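Local atomic coordinates of TIGR00725 family protein (PDB entry 1RCU), a protein that is of unknown function but belongs to the SLOG superfamily, whose Rossmann-like fold is consistent with binding a nucleotide or related ligand. Residues G76-E79 with T83-G86. Numbering follows the deposited sequence.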
loop_
_atom_site.group_PDB
_atom_site.type_symbol
_atom_site.label_atom_id
_atom_site.label_comp_id
_atom_site.label_asym_id
_atom_site.label_seq_id
_atom_site.Cartn_x
_atom_site.Cartn_y
_atom_site.Cartn_z
ATOM N N GLY A 76 -19.760 -8.979 -20.966
ATOM C CA GLY A 76 -20.782 -9.979 -20.734
ATOM C C GLY A 76 -21.691 -9.649 -19.573
ATOM O O GLY A 76 -22.895 -9.910 -19.628
ATOM N N VAL A 77 -21.126 -9.071 -18.519
ATOM C CA VAL A 77 -21.913 -8.726 -17.352
ATOM C C VAL A 77 -22.853 -7.576 -17.687
ATOM O O VAL A 77 -24.046 -7.620 -17.373
ATOM C CB VAL A 77 -21.016 -8.319 -16.167
ATOM C CG1 VAL A 77 -21.882 -7.860 -15.012
ATOM C CG2 VAL A 77 -20.137 -9.487 -15.738
ATOM N N ARG A 78 -22.321 -6.546 -18.336
ATOM C CA ARG A 78 -23.133 -5.386 -18.697
ATOM C C ARG A 78 -24.200 -5.764 -19.713
ATOM O O ARG A 78 -25.334 -5.287 -19.658
ATOM C CB ARG A 78 -22.271 -4.271 -19.261
ATOM C CG ARG A 78 -21.314 -3.706 -18.252
ATOM C CD ARG A 78 -22.018 -3.018 -17.101
ATOM N NE ARG A 78 -21.836 -1.567 -17.141
ATOM C CZ ARG A 78 -22.712 -0.722 -17.669
ATOM N NH1 ARG A 78 -22.474 0.582 -17.671
ATOM N NH2 ARG A 78 -23.834 -1.187 -18.181
ATOM N N GLU A 79 -23.837 -6.626 -20.650
ATOM C CA GLU A 79 -24.799 -7.069 -21.644
ATOM C C GLU A 79 -26.030 -7.604 -20.936
ATOM O O GLU A 79 -27.155 -7.287 -21.307
ATOM C CB GLU A 79 -24.199 -8.168 -22.504
ATOM C CG GLU A 79 -23.849 -7.707 -23.898
ATOM C CD GLU A 79 -22.872 -8.631 -24.588
ATOM O OE1 GLU A 79 -23.016 -9.858 -24.455
ATOM O OE2 GLU A 79 -21.967 -8.128 -25.277
ATOM N N THR A 83 -23.901 -5.807 -12.646
ATOM C CA THR A 83 -22.954 -4.776 -12.245
ATOM C C THR A 83 -21.562 -5.373 -12.150
ATOM O O THR A 83 -21.384 -6.464 -11.611
ATOM C CB THR A 83 -23.273 -4.184 -10.860
ATOM O OG1 THR A 83 -24.587 -3.623 -10.869
ATOM C CG2 THR A 83 -22.256 -3.077 -10.510
ATOM N N VAL A 84 -20.577 -4.662 -12.678
ATOM C CA VAL A 84 -19.204 -5.129 -12.628
ATOM C C VAL A 84 -18.319 -3.957 -12.225
ATOM O O VAL A 84 -18.354 -2.875 -12.817
ATOM C CB VAL A 84 -18.766 -5.758 -13.988
ATOM C CG1 VAL A 84 -19.063 -4.828 -15.107
ATOM C CG2 VAL A 84 -17.270 -6.134 -13.958
ATOM N N VAL A 85 -17.534 -4.184 -11.184
ATOM C CA VAL A 85 -16.660 -3.160 -10.628
ATOM C C VAL A 85 -15.185 -3.440 -10.890
ATOM O O VAL A 85 -14.700 -4.547 -10.639
ATOM C CB VAL A 85 -16.887 -3.057 -9.109
ATOM C CG1 VAL A 85 -15.856 -2.108 -8.490
ATOM C CG2 VAL A 85 -18.308 -2.588 -8.831
ATOM N N GLY A 86 -14.482 -2.420 -11.381
ATOM C CA GLY A 86 -13.069 -2.564 -11.670
ATOM C C GLY A 86 -12.158 -1.912 -10.647
ATOM O O GLY A 86 -12.403 -0.793 -10.202
#
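Val77 and Val84 form the tight part of this contact, their beta carbons both directed at the opposing segment and their CA atoms 6.5 Å apart. With CG1 of Val77 anti to the backbone N (chi1 175°), that methyl reaches both the backbone of Thr83 and the side chain of Val84, lying 3.9 Å from Val84 CB and 3.7 Å from the carbonyl oxygen Thr83 O. It therefore packs on main chain as well as side chain. Both valines are buried, and Val77 also touches Val61 of the neighbouring strand 60-63, so the helix end rests on two adjacent strands.

Arg78 supplies the looser side. Its CG leaves anti to the carbonyl carbon (chi1 -65°), and the bend at chi2 (-65°) sets CD, like CG, 4.0 Å from Val84 CG1, the two side chains crossing at about a right angle; the further bend at chi3 turns only the guanidinium end. The contact made here is aliphatic, and the residue as a whole is solvent-exposed, with Tyr97 and Ser99 beside it. The beta carbon of Thr83 points away from the helix; through its backbone this residue pairs with Val61.

The two segments together bury 160 Å², Val77 and Val84 giving the larger shares. Three residues link 76-79 to 83-86, joining helix 68-79 to strand 84-88, which lies parallel to strand 60-63: this is the returning half of a beta-alpha-beta crossover in a Rossmann-like parallel sheet.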